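Local atomic coordinates of glycoside Hydrolase (Bacteroides uniformis, PDB entry 5TA0), a protein that binds the agarose fragment neoagarooctaose and, as a glycoside hydrolase of family 86, probably cleaves agarose chains for a human gut bacterium. Residues F48-A53 with A367-M372; A53-N58 with V79-E84; D68-L73 with T125-Y130; Y133-L138 with P195-V200. All coordinates share one frame; numbering follows the deposited sequence.

Overall arrangement
Contacts 1, 2 and 4 all reach the same eight-stranded parallel sheet, whereas contact 3 lies outside it. Contact 1 joins the first and last strands, 50-51 and 364-369, and is wholly buried. Contact 2 shares A53 with it and pairs the following loop with strand 80-84; contact 4 pairs strand 134-140 with strand 197-199. R83 ties the three together, through a hydrogen bond to H52 and a salt bridge to E199. Contacts 1 and 2 hold sugar-pocket residues, and aromatic and sulfur groups mark the pocket end of contact 1. Contact 3, its centre about 26 Å from that of the chain, is partly exposed and relies on a CH-pi contact and bridging waters.

Contact 1. Residues F48-A53 with A367-M372; sequences FINFHA and AMPFAM. With AAL (3,6-anhydro-alpha-L-galactopyranose), chain C.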
loop_
_atom_site.group_PDB
_atom_site.type_symbol
_atom_site.label_atom_id
_atom_site.label_comp_id
_atom_site.label_asym_id
_atom_site.label_seq_id
_atom_site.Cartn_x
_atom_site.Cartn_y
_atom_site.Cartn_z
ATOM N N PHE A 48 7.573 5.279 -1.255
ATOM C CA PHE A 48 7.530 3.904 -1.767
ATOM C C PHE A 48 8.679 2.986 -1.370
ATOM O O PHE A 48 8.441 1.772 -1.161
ATOM C CB PHE A 48 7.425 3.910 -3.290
ATOM C CG PHE A 48 6.123 4.434 -3.811
ATOM C CD1 PHE A 48 4.907 3.878 -3.415
ATOM C CD2 PHE A 48 6.101 5.492 -4.710
ATOM C CE1 PHE A 48 3.707 4.358 -3.927
ATOM C CE2 PHE A 48 4.899 5.972 -5.216
ATOM C CZ PHE A 48 3.707 5.409 -4.819
ATOM N N ILE A 49 9.901 3.489 -1.314
ATOM C CA ILE A 49 11.072 2.632 -1.004
ATOM C C ILE A 49 11.431 2.845 0.456
ATOM O O ILE A 49 12.274 3.662 0.829
ATOM C CB ILE A 49 12.259 2.886 -1.921
ATOM C CG1 ILE A 49 11.823 2.845 -3.395
ATOM C CG2 ILE A 49 13.372 1.880 -1.599
ATOM C CD1 ILE A 49 11.165 1.565 -3.862
ATOM N N ASN A 50 10.744 2.084 1.302
ATOM C CA ASN A 50 10.791 2.287 2.722
ATOM C C ASN A 50 10.529 0.959 3.433
ATOM O O ASN A 50 10.266 -0.062 2.772
ATOM C CB ASN A 50 9.800 3.381 3.128
ATOM C CG ASN A 50 8.394 3.025 2.712
ATOM O OD1 ASN A 50 7.921 1.924 3.055
ATOM N ND2 ASN A 50 7.720 3.892 1.966
ATOM N N PHE A 51 10.611 0.951 4.767
ATOM C CA PHE A 51 10.266 -0.234 5.555
ATOM C C PHE A 51 9.827 0.165 6.952
ATOM O O PHE A 51 9.914 1.352 7.345
ATOM C CB PHE A 51 11.370 -1.309 5.546
ATOM C CG PHE A 51 12.609 -1.016 6.369
ATOM C CD1 PHE A 51 13.034 -1.897 7.363
ATOM C CD2 PHE A 51 13.416 0.082 6.096
ATOM C CE1 PHE A 51 14.227 -1.691 8.053
ATOM C CE2 PHE A 51 14.596 0.298 6.810
ATOM C CZ PHE A 51 14.993 -0.576 7.792
ATOM N N HIS A 52 9.306 -0.832 7.675
ATOM C CA HIS A 52 8.597 -0.608 8.944
ATOM C C HIS A 52 9.607 -0.616 10.076
ATOM O O HIS A 52 9.709 -1.582 10.825
ATOM C CB HIS A 52 7.526 -1.693 9.107
ATOM C CG HIS A 52 6.536 -1.440 10.203
ATOM N ND1 HIS A 52 6.888 -1.279 11.528
ATOM C CD2 HIS A 52 5.195 -1.285 10.157
ATOM C CE1 HIS A 52 5.802 -1.066 12.250
ATOM N NE2 HIS A 52 4.766 -1.093 11.442
ATOM N N ALA A 53 10.344 0.483 10.223
ATOM C CA ALA A 53 11.450 0.619 11.167
ATOM C C ALA A 53 11.564 2.077 11.576
ATOM O O ALA A 53 10.822 2.923 11.104
ATOM C CB ALA A 53 12.749 0.116 10.542
ATOM N N ALA A 367 2.991 4.164 1.233
ATOM C CA ALA A 367 2.759 2.726 1.125
ATOM C C ALA A 367 3.997 2.062 1.699
ATOM O O ALA A 367 5.123 2.360 1.226
ATOM C CB ALA A 367 2.516 2.310 -0.313
ATOM N N MET A 368 3.843 1.198 2.704
ATOM C CA MET A 368 4.988 0.668 3.447
ATOM C C MET A 368 4.983 -0.849 3.454
ATOM O O MET A 368 4.128 -1.471 4.103
ATOM C CB MET A 368 4.971 1.201 4.876
ATOM C CG MET A 368 6.176 0.878 5.747
ATOM S SD MET A 368 6.261 1.921 7.216
ATOM C CE MET A 368 6.768 3.466 6.460
ATOM N N PRO A 369 5.942 -1.462 2.739
ATOM C CA PRO A 369 6.029 -2.927 2.824
ATOM C C PRO A 369 6.225 -3.368 4.264
ATOM O O PRO A 369 6.985 -2.738 5.022
ATOM C CB PRO A 369 7.265 -3.245 2.007
ATOM C CG PRO A 369 7.520 -2.078 1.140
ATOM C CD PRO A 369 6.989 -0.886 1.874
ATOM N N PHE A 370 5.548 -4.436 4.678
ATOM C CA PHE A 370 5.698 -4.929 6.034
ATOM C C PHE A 370 6.948 -5.787 6.143
ATOM O O PHE A 370 6.947 -6.993 5.946
ATOM C CB PHE A 370 4.470 -5.633 6.587
ATOM C CG PHE A 370 4.601 -5.896 8.053
ATOM C CD1 PHE A 370 4.811 -4.837 8.941
ATOM C CD2 PHE A 370 4.623 -7.192 8.550
ATOM C CE1 PHE A 370 4.966 -5.058 10.292
ATOM C CE2 PHE A 370 4.758 -7.413 9.912
ATOM C CZ PHE A 370 4.954 -6.346 10.785
ATOM N N ALA A 371 8.022 -5.096 6.454
ATOM C CA ALA A 371 9.315 -5.690 6.735
ATOM C C ALA A 371 9.896 -4.872 7.870
ATOM O O ALA A 371 10.012 -3.636 7.739
ATOM C CB ALA A 371 10.206 -5.600 5.520
ATOM N N MET A 372 10.201 -5.521 8.990
ATOM C CA MET A 372 10.810 -4.859 10.154
ATOM C C MET A 372 12.307 -5.101 10.114
ATOM O O MET A 372 12.768 -6.003 9.403
ATOM C CB MET A 372 10.173 -5.387 11.418
ATOM C CG MET A 372 8.681 -5.053 11.485
ATOM S SD MET A 372 7.896 -5.356 13.084
ATOM C CE MET A 372 8.518 -3.930 13.971
HETATM C C1 AAL C . 2.034 -5.168 13.901
HETATM C C2 AAL C . 1.546 -4.046 14.841
HETATM C C3 AAL C . 2.702 -3.276 15.458
HETATM C C4 AAL C . 3.679 -4.246 16.085
HETATM C C5 AAL C . 4.273 -4.844 14.849
HETATM C C6 AAL C . 4.486 -3.635 13.995
HETATM O O2 AAL C . 0.771 -4.583 15.919
HETATM O O3 AAL C . 3.476 -2.703 14.399
HETATM O O4 AAL C . 4.696 -3.500 16.787
HETATM O O5 AAL C . 3.330 -5.699 14.196
HETATM O O HOH W 1 5.831 1.054 -1.094
#
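F370 turns the edge of its ring toward the face of H52, a T-shaped (edge-to-face) pair with centroids 5.3 Å apart and planes at 87°. F370 CE1 lies over the imidazole, displaced toward its rim. M372 runs alongside H52, pointing the same way, and its bent thioether end brings CE to 4.0 Å from H52 ND1. The sulfur of M368 stands oblique to the same ring, SD 5.0 Å from its centroid. With CG anti to the backbone N (chi1 -168°), H52 carries its ring toward the anhydrogalactose, where CE1 comes to 3.4 Å from AAL C6; NE2 is hydrogen-bonded to R83 NH2. Its backbone is tied across as well: H52 N donates to A371 O at 2.9 Å. N50 crosses M368 at about a right angle. N50 ND2 donates to A367 O at 3.1 Å, within its own amide plane but above that of the carbonyl, and a water bridges A367 O to F48 O. With an alanine at H52, the F370 edge would probably lose its aromatic face and R83 NH2 its partner. Where the first and last barrel strands meet, the chemistry implies an aromatic and thioether wall for the sugar's C-H surface, backed by buried hydrogen bonds.

Contact 2. Residues A53-N58 with V79-E84; sequences ATINEN and VYVGRE. With EDO (1,2-ethanediol), chain J.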
loop_
_atom_site.group_PDB
_atom_site.type_symbol
_atom_site.label_atom_id
_atom_site.label_comp_id
_atom_site.label_asym_id
_atom_site.label_seq_id
_atom_site.Cartn_x
_atom_site.Cartn_y
_atom_site.Cartn_z
ATOM N N ALA A 53 10.344 0.483 10.223
ATOM C CA ALA A 53 11.450 0.619 11.167
ATOM C C ALA A 53 11.564 2.077 11.576
ATOM O O ALA A 53 10.822 2.923 11.104
ATOM C CB ALA A 53 12.749 0.116 10.542
ATOM N N THR A 54 12.477 2.340 12.486
ATOM C CA THR A 54 12.836 3.704 12.839
ATOM C C THR A 54 14.353 3.799 12.829
ATOM O O THR A 54 15.064 2.782 12.928
ATOM C CB THR A 54 12.341 4.101 14.244
ATOM O OG1 THR A 54 12.846 3.154 15.191
ATOM C CG2 THR A 54 10.827 4.135 14.302
ATOM N N ILE A 55 14.858 5.022 12.721
ATOM C CA ILE A 55 16.311 5.251 12.754
ATOM C C ILE A 55 16.962 4.992 14.107
ATOM O O ILE A 55 18.170 4.747 14.162
ATOM C CB ILE A 55 16.691 6.668 12.246
ATOM C CG1 ILE A 55 16.197 7.766 13.197
ATOM C CG2 ILE A 55 16.183 6.872 10.833
ATOM C CD1 ILE A 55 16.624 9.159 12.785
ATOM N N ASN A 56 16.164 4.980 15.178
ATOM C CA ASN A 56 16.689 4.941 16.551
ATOM C C ASN A 56 16.479 3.622 17.276
ATOM O O ASN A 56 16.918 3.474 18.402
ATOM C CB ASN A 56 16.200 6.124 17.398
ATOM C CG ASN A 56 14.694 6.213 17.479
ATOM O OD1 ASN A 56 13.992 6.098 16.472
ATOM N ND2 ASN A 56 14.191 6.443 18.670
ATOM N N GLU A 57 15.817 2.651 16.659
ATOM C CA GLU A 57 15.675 1.354 17.332
ATOM C C GLU A 57 17.113 0.836 17.620
ATOM O O GLU A 57 18.014 0.985 16.796
ATOM C CB GLU A 57 14.766 0.395 16.546
ATOM C CG GLU A 57 15.121 0.104 15.127
ATOM C CD GLU A 57 14.216 -0.946 14.542
ATOM O OE1 GLU A 57 14.501 -2.119 14.821
ATOM O OE2 GLU A 57 13.241 -0.604 13.832
ATOM N N ASN A 58 17.264 0.217 18.798
ATOM C CA ASN A 58 18.584 -0.224 19.271
ATOM C C ASN A 58 19.154 -1.418 18.497
ATOM O O ASN A 58 20.345 -1.705 18.568
ATOM C CB ASN A 58 18.651 -0.406 20.818
ATOM C CG ASN A 58 17.819 -1.562 21.369
ATOM O OD1 ASN A 58 17.416 -2.467 20.651
ATOM N ND2 ASN A 58 17.589 -1.523 22.687
ATOM N N VAL A 79 17.065 4.182 1.420
ATOM C CA VAL A 79 15.852 3.559 1.926
ATOM C C VAL A 79 15.297 4.396 3.063
ATOM O O VAL A 79 16.050 4.812 3.935
ATOM C CB VAL A 79 16.111 2.119 2.406
ATOM C CG1 VAL A 79 14.834 1.479 2.943
ATOM C CG2 VAL A 79 16.702 1.280 1.281
ATOM N N TYR A 80 13.979 4.590 3.072
ATOM C CA TYR A 80 13.332 5.500 4.018
ATOM C C TYR A 80 12.550 4.744 5.107
ATOM O O TYR A 80 12.288 3.537 5.003
ATOM C CB TYR A 80 12.442 6.497 3.229
ATOM C CG TYR A 80 13.319 7.339 2.325
ATOM C CD1 TYR A 80 13.809 6.859 1.100
ATOM C CD2 TYR A 80 13.736 8.604 2.736
ATOM C CE1 TYR A 80 14.701 7.628 0.350
ATOM C CE2 TYR A 80 14.620 9.365 1.979
ATOM C CZ TYR A 80 15.097 8.868 0.808
ATOM O OH TYR A 80 16.012 9.619 0.070
ATOM N N VAL A 81 12.198 5.470 6.148
ATOM C CA VAL A 81 11.416 4.949 7.275
ATOM C C VAL A 81 10.342 5.989 7.591
ATOM O O VAL A 81 10.456 7.129 7.135
ATOM C CB VAL A 81 12.291 4.618 8.498
ATOM C CG1 VAL A 81 13.293 3.525 8.159
ATOM C CG2 VAL A 81 13.009 5.838 9.017
ATOM N N GLY A 82 9.298 5.656 8.353
ATOM C CA GLY A 82 9.022 4.343 8.954
ATOM C C GLY A 82 7.733 4.409 9.754
ATOM O O GLY A 82 6.902 5.298 9.554
ATOM N N ARG A 83 7.563 3.447 10.641
ATOM C CA ARG A 83 6.350 3.326 11.452
ATOM C C ARG A 83 6.734 2.697 12.761
ATOM O O ARG A 83 7.653 1.859 12.801
ATOM C CB ARG A 83 5.301 2.465 10.724
ATOM C CG ARG A 83 3.968 2.261 11.442
ATOM C CD ARG A 83 2.937 1.779 10.444
ATOM N NE ARG A 83 1.578 1.585 10.960
ATOM C CZ ARG A 83 1.068 0.441 11.409
ATOM N NH1 ARG A 83 -0.224 0.371 11.704
ATOM N NH2 ARG A 83 1.807 -0.636 11.530
ATOM N N GLU A 84 6.083 3.106 13.855
ATOM C CA GLU A 84 6.433 2.580 15.167
ATOM C C GLU A 84 5.259 2.683 16.125
ATOM O O GLU A 84 4.655 3.734 16.281
ATOM C CB GLU A 84 7.656 3.307 15.751
ATOM C CG GLU A 84 8.612 2.439 16.562
ATOM C CD GLU A 84 8.135 2.087 17.951
ATOM O OE1 GLU A 84 8.333 0.920 18.362
ATOM O OE2 GLU A 84 7.606 2.948 18.663
HETATM C C1 EDO J . 10.059 5.914 18.702
HETATM O O1 EDO J . 11.296 6.521 18.348
HETATM C C2 EDO J . 9.027 6.264 17.661
HETATM O O2 EDO J . 8.608 7.620 17.795
#
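A53 O is the backbone acceptor of this contact, meeting G82 CA at 3.1 Å in a CA-H...O contact with an angle of 157° at the hydrogen. R83 N adds only a weak hydrogen bond to the same oxygen. The peptide before G82 is cis, and any CB on that residue would clash with A53 O, so close an approach depends on the missing side chain. Apolar packing surrounds this point. V81 crosses I55 at about a right angle, their CG2 atoms 3.8 Å apart, and V81 CG1 reaches A53 CB. T54 holds CG2 anti to its carbonyl carbon, with OG1 at chi1 55°, and thereby lays the methyl against E84 CB at 3.6 Å. Two weak hydrogen bonds are internal to the loop, T54 N to E57 OE2 and E57 N to T54 OG1. E84 OE2 accepts from M87 N. N56 ND2 donates to ethanediol O1 at 2.9 Å and 160°; the diol, probably from the crystallisation liquor, lies beside E84 and is hydrogen-bonded to E192. Exchanging N56 for an alanine would probably leave the diol without its amide donor and held less firmly. Strand 80-84 of the parallel barrel sheet, whose R83 and E84 line the glycan pocket, runs between strands 50-51 and 134-140, while the loop packs I55 on Y121 of helix 107-123 and offers I55 O to R70 of helix 69-76.

Contact 3. Residues D68-L73 with T125-Y130; sequences DLRDDL and TKVHPY. With EDO (1,2-ethanediol), chain B.
R70 lies across one face of the Y130 ring, and this is the closely packed half of the contact, joining helix 69-76 to the turn between helix 107-123 and strand 134-140. R70 CB comes to 3.6 Å from Y130 CZ, while R70 CD sits 4.0 Å from the ring centroid and 21° off its normal, a CH-pi contact. The arginine chain is extended from CG to NE, which carries the guanidinium past the ring to V127. There V127 CG1 lies over one guanidinium face, 3.5 Å from R70 NH2. The guanidinium plane is turned 42° from the tyrosine ring, so the aliphatic chain does the packing. R70 NE bonds I55 O, and NH1 forms a salt bridge with D61.

The looser side is wet. A water that donates to D68 OD2 at 2.7 Å also reaches Y130 OH, and a second connects that hydroxyl with D71 OD1 and an ethanediol, probably from the crystallisation liquor. D71 OD2 forms a salt bridge with R75. The diol covers the opposite ring face, its C2 over the centre. D68 is the N-cap of helix 69-76, OD1 accepting from D71 N at 3.1 Å. Chemically, the tyrosine is held by carbon against its ring, whereas two waters link its hydroxyl to D68 and D71.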
loop_
_atom_site.group_PDB
_atom_site.type_symbol
_atom_site.label_atom_id
_atom_site.label_comp_id
_atom_site.label_asym_id
_atom_site.label_seq_id
_atom_site.Cartn_x
_atom_site.Cartn_y
_atom_site.Cartn_z
ATOM N N ASP A 68 28.471 -0.672 10.614
ATOM C CA ASP A 68 27.613 0.505 10.408
ATOM C C ASP A 68 26.477 0.116 9.463
ATOM O O ASP A 68 26.508 0.372 8.260
ATOM C CB ASP A 68 28.392 1.719 9.900
ATOM C CG ASP A 68 27.571 3.003 9.950
ATOM O OD1 ASP A 68 26.336 2.934 10.132
ATOM O OD2 ASP A 68 28.155 4.102 9.802
ATOM N N LEU A 69 25.456 -0.492 10.056
ATOM C CA LEU A 69 24.343 -1.015 9.290
ATOM C C LEU A 69 23.429 0.095 8.741
ATOM O O LEU A 69 22.898 -0.036 7.640
ATOM C CB LEU A 69 23.550 -2.021 10.105
ATOM C CG LEU A 69 22.436 -2.751 9.350
ATOM C CD1 LEU A 69 22.978 -3.632 8.228
ATOM C CD2 LEU A 69 21.636 -3.580 10.333
ATOM N N ARG A 70 23.254 1.188 9.486
ATOM C CA ARG A 70 22.513 2.341 8.934
ATOM C C ARG A 70 23.141 2.848 7.635
ATOM O O ARG A 70 22.447 3.182 6.680
ATOM C CB ARG A 70 22.427 3.500 9.907
ATOM C CG ARG A 70 21.554 3.270 11.104
ATOM C CD ARG A 70 21.468 4.531 11.962
ATOM N NE ARG A 70 20.815 4.250 13.242
ATOM C CZ ARG A 70 21.382 3.679 14.295
ATOM N NH1 ARG A 70 22.672 3.337 14.256
ATOM N NH2 ARG A 70 20.677 3.446 15.399
ATOM N N ASP A 71 24.475 2.959 7.602
ATOM C CA ASP A 71 25.128 3.446 6.398
ATOM C C ASP A 71 24.900 2.525 5.205
ATOM O O ASP A 71 24.769 2.980 4.064
ATOM C CB ASP A 71 26.629 3.634 6.625
ATOM C CG ASP A 71 27.314 4.265 5.429
ATOM O OD1 ASP A 71 26.990 5.415 5.105
ATOM O OD2 ASP A 71 28.101 3.573 4.763
ATOM N N ASP A 72 24.866 1.230 5.469
ATOM C CA ASP A 72 24.666 0.268 4.397
ATOM C C ASP A 72 23.203 0.253 3.917
ATOM O O ASP A 72 22.908 0.444 2.732
ATOM C CB ASP A 72 25.128 -1.123 4.820
ATOM C CG ASP A 72 25.356 -2.043 3.625
ATOM O OD1 ASP A 72 24.487 -2.895 3.334
ATOM O OD2 ASP A 72 26.405 -1.913 2.949
ATOM N N LEU A 73 22.273 0.095 4.839
ATOM C CA LEU A 73 20.885 -0.078 4.437
ATOM C C LEU A 73 20.207 1.238 4.092
ATOM O O LEU A 73 19.588 1.360 3.025
ATOM C CB LEU A 73 20.121 -0.806 5.528
ATOM C CG LEU A 73 18.661 -1.165 5.248
ATOM C CD1 LEU A 73 18.406 -1.759 3.870
ATOM C CD2 LEU A 73 18.154 -2.097 6.355
ATOM N N THR A 125 23.034 10.977 19.590
ATOM C CA THR A 125 23.457 11.861 18.527
ATOM C C THR A 125 23.823 11.131 17.232
ATOM O O THR A 125 23.738 11.727 16.174
ATOM C CB THR A 125 24.633 12.748 18.977
ATOM O OG1 THR A 125 25.681 11.900 19.422
ATOM C CG2 THR A 125 24.192 13.677 20.097
ATOM N N LYS A 126 24.199 9.855 17.316
ATOM C CA LYS A 126 24.575 9.109 16.117
ATOM C C LYS A 126 23.407 8.946 15.141
ATOM O O LYS A 126 23.625 8.780 13.956
ATOM C CB LYS A 126 25.166 7.729 16.462
ATOM C CG LYS A 126 24.173 6.746 17.057
ATOM C CD LYS A 126 24.855 5.472 17.517
ATOM C CE LYS A 126 23.876 4.488 18.137
ATOM N NZ LYS A 126 23.376 4.875 19.484
ATOM N N VAL A 127 22.171 9.014 15.629
ATOM C CA VAL A 127 21.042 8.822 14.737
ATOM C C VAL A 127 20.556 10.133 14.128
ATOM O O VAL A 127 19.859 10.112 13.129
ATOM C CB VAL A 127 19.864 8.089 15.412
ATOM C CG1 VAL A 127 20.330 6.846 16.167
ATOM C CG2 VAL A 127 19.004 9.021 16.270
ATOM N N HIS A 128 20.914 11.292 14.704
ATOM C CA HIS A 128 20.328 12.547 14.247
ATOM C C HIS A 128 20.557 12.856 12.752
ATOM O O HIS A 128 19.658 13.354 12.087
ATOM C CB HIS A 128 20.782 13.719 15.116
ATOM C CG HIS A 128 20.381 13.575 16.554
ATOM N ND1 HIS A 128 20.927 14.339 17.560
ATOM C CD2 HIS A 128 19.514 12.729 17.163
ATOM C CE1 HIS A 128 20.416 13.978 18.722
ATOM N NE2 HIS A 128 19.553 12.997 18.512
ATOM N N PRO A 129 21.754 12.511 12.206
ATOM C CA PRO A 129 21.973 12.739 10.772
ATOM C C PRO A 129 21.069 11.925 9.841
ATOM O O PRO A 129 21.007 12.240 8.656
ATOM C CB PRO A 129 23.448 12.367 10.579
ATOM C CG PRO A 129 24.068 12.617 11.912
ATOM C CD PRO A 129 23.017 12.127 12.876
ATOM N N TYR A 130 20.390 10.903 10.371
ATOM C CA TYR A 130 19.477 10.095 9.565
ATOM C C TYR A 130 18.035 10.584 9.607
ATOM O O TYR A 130 17.179 9.978 8.965
ATOM C CB TYR A 130 19.560 8.633 9.996
ATOM C CG TYR A 130 20.887 8.010 9.644
ATOM C CD1 TYR A 130 21.076 7.418 8.409
ATOM C CD2 TYR A 130 21.946 7.993 10.547
ATOM C CE1 TYR A 130 22.282 6.832 8.074
ATOM C CE2 TYR A 130 23.169 7.423 10.211
ATOM C CZ TYR A 130 23.318 6.841 8.973
ATOM O OH TYR A 130 24.526 6.243 8.607
HETATM C C1 EDO B . 23.803 9.408 6.036
HETATM O O1 EDO B . 25.108 9.628 5.502
HETATM C C2 EDO B . 23.621 10.308 7.239
HETATM O O2 EDO B . 23.191 11.580 6.757
HETATM O O HOH W 2 26.671 6.318 9.944
HETATM O O HOH W 3 25.876 7.283 6.554
#

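Contact 4. Residues Y133-L138 with P195-V200; sequences YSNLIL and PGFCEV. With EDO (1,2-ethanediol), chain S.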
loop_
_atom_site.group_PDB
_atom_site.type_symbol
_atom_site.label_atom_id
_atom_site.label_comp_id
_atom_site.label_asym_id
_atom_site.label_seq_id
_atom_site.Cartn_x
_atom_site.Cartn_y
_atom_site.Cartn_z
ATOM N N TYR A 133 15.985 10.810 6.423
ATOM C CA TYR A 133 15.389 9.603 5.857
ATOM C C TYR A 133 14.073 9.168 6.533
ATOM O O TYR A 133 13.500 8.156 6.162
ATOM C CB TYR A 133 16.388 8.435 5.927
ATOM C CG TYR A 133 17.633 8.632 5.095
ATOM C CD1 TYR A 133 17.648 8.281 3.763
ATOM C CD2 TYR A 133 18.796 9.142 5.653
ATOM C CE1 TYR A 133 18.782 8.438 2.976
ATOM C CE2 TYR A 133 19.953 9.294 4.890
ATOM C CZ TYR A 133 19.931 8.949 3.550
ATOM O OH TYR A 133 21.065 9.087 2.786
ATOM N N SER A 134 13.586 9.929 7.502
ATOM C CA SER A 134 12.499 9.497 8.363
ATOM C C SER A 134 11.287 10.406 8.275
ATOM O O SER A 134 11.392 11.639 8.446
ATOM C CB SER A 134 13.014 9.460 9.792
ATOM O OG SER A 134 12.002 8.988 10.681
ATOM N N ASN A 135 10.133 9.799 8.011
ATOM C CA ASN A 135 8.841 10.461 8.109
ATOM C C ASN A 135 7.941 9.471 8.826
ATOM O O ASN A 135 7.484 8.476 8.253
ATOM C CB ASN A 135 8.316 10.809 6.730
ATOM C CG ASN A 135 7.057 11.667 6.760
ATOM O OD1 ASN A 135 6.597 12.053 7.824
ATOM N ND2 ASN A 135 6.517 11.975 5.602
ATOM N N LEU A 136 7.753 9.675 10.109
ATOM C CA LEU A 136 7.144 8.643 10.942
ATOM C C LEU A 136 5.648 8.542 10.817
ATOM O O LEU A 136 4.924 9.550 10.909
ATOM C CB LEU A 136 7.506 8.859 12.416
ATOM C CG LEU A 136 7.047 7.803 13.417
ATOM C CD1 LEU A 136 7.783 6.511 13.160
ATOM C CD2 LEU A 136 7.244 8.301 14.846
ATOM N N ILE A 137 5.186 7.299 10.653
ATOM C CA ILE A 137 3.796 6.930 10.900
ATOM C C ILE A 137 3.700 6.430 12.332
ATOM O O ILE A 137 4.293 5.428 12.696
ATOM C CB ILE A 137 3.304 5.809 9.940
ATOM C CG1 ILE A 137 3.587 6.175 8.477
ATOM C CG2 ILE A 137 1.831 5.502 10.187
ATOM C CD1 ILE A 137 3.374 5.026 7.518
ATOM N N LEU A 138 2.941 7.154 13.148
ATOM C CA LEU A 138 2.642 6.749 14.518
ATOM C C LEU A 138 1.262 6.074 14.551
ATOM O O LEU A 138 0.354 6.483 13.852
ATOM C CB LEU A 138 2.682 7.993 15.418
ATOM C CG LEU A 138 2.517 7.758 16.924
ATOM C CD1 LEU A 138 3.571 6.808 17.495
ATOM C CD2 LEU A 138 2.578 9.084 17.689
ATOM N N PRO A 195 5.698 13.103 14.190
ATOM C CA PRO A 195 5.245 12.217 13.105
ATOM C C PRO A 195 4.636 12.959 11.943
ATOM O O PRO A 195 3.994 14.004 12.132
ATOM C CB PRO A 195 4.216 11.300 13.786
ATOM C CG PRO A 195 3.914 11.893 15.065
ATOM C CD PRO A 195 4.939 12.903 15.434
ATOM N N GLY A 196 4.820 12.423 10.738
ATOM C CA GLY A 196 4.097 12.937 9.591
ATOM C C GLY A 196 2.628 12.575 9.561
ATOM O O GLY A 196 1.807 13.283 8.982
ATOM N N PHE A 197 2.286 11.428 10.188
ATOM C CA PHE A 197 0.938 10.862 10.124
ATOM C C PHE A 197 0.650 10.141 11.424
ATOM O O PHE A 197 1.505 9.404 11.920
ATOM C CB PHE A 197 0.841 9.833 8.994
ATOM C CG PHE A 197 1.159 10.376 7.639
ATOM C CD1 PHE A 197 0.169 10.882 6.818
ATOM C CD2 PHE A 197 2.479 10.424 7.198
ATOM C CE1 PHE A 197 0.488 11.370 5.551
ATOM C CE2 PHE A 197 2.791 10.964 5.956
ATOM C CZ PHE A 197 1.794 11.424 5.143
ATOM N N CYS A 198 -0.549 10.336 11.959
ATOM C CA CYS A 198 -1.040 9.611 13.132
ATOM C C CYS A 198 -2.245 8.781 12.762
ATOM O O CYS A 198 -3.364 9.281 12.630
ATOM C CB CYS A 198 -1.358 10.577 14.270
ATOM S SG CYS A 198 0.101 11.377 14.978
ATOM N N GLU A 199 -2.019 7.481 12.649
ATOM C CA GLU A 199 -3.124 6.548 12.559
ATOM C C GLU A 199 -3.720 6.407 13.948
ATOM O O GLU A 199 -3.016 6.468 14.940
ATOM C CB GLU A 199 -2.655 5.182 12.060
ATOM C CG GLU A 199 -2.017 5.141 10.669
ATOM C CD GLU A 199 -1.496 3.744 10.352
ATOM O OE1 GLU A 199 -0.648 3.227 11.110
ATOM O OE2 GLU A 199 -2.008 3.144 9.355
ATOM N N VAL A 200 -5.030 6.203 14.008
ATOM C CA VAL A 200 -5.692 6.093 15.315
ATOM C C VAL A 200 -5.337 4.778 16.016
ATOM O O VAL A 200 -4.866 4.755 17.166
ATOM C CB VAL A 200 -7.222 6.279 15.162
ATOM C CG1 VAL A 200 -7.972 5.916 16.443
ATOM C CG2 VAL A 200 -7.520 7.730 14.750
HETATM C C1 EDO S . 5.301 10.546 2.470
HETATM O O1 EDO S . 5.655 11.936 2.403
HETATM C C2 EDO S . 6.568 9.730 2.447
HETATM O O2 EDO S . 7.574 10.249 3.302
#
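P195 CB packs against L138 CB at 4.0 Å and against L136 CB at 4.3 Å, forming an apolar centre with C198, whose SG touches L138 CB. L138 sets CG anti to its backbone N (chi1 -175°), and its CD2 reaches the proline CG. This face of the sheet, with L138 and C198, packs on Y176 and I180 of helix 170-183; I137 and F197 occupy the other face.

The strands are neighbours in the parallel beta/alpha barrel, their axes 17° apart and joined by a beta-alpha-beta connection through that helix. L138 N donates to F197 O at 2.9 Å, and E199 N to L138 O at 2.8 Å. L136 O accepts weakly from both G196 N and F197 N.

Outward, the contact turns polar. E199 OE1 forms a salt bridge with R83, and OE2 is hydrogen-bonded to S324 and T279; the I137 CG2 methyl packs beside E199 OE1 at 3.5 Å. N135 closes the opposite end: OD1 comes to 3.2 Å from G196 CA, where any CB would clash, and ND2 stands at the edge of the F197 ring. That same ND2 donates to ethanediol O2 at 3.1 Å.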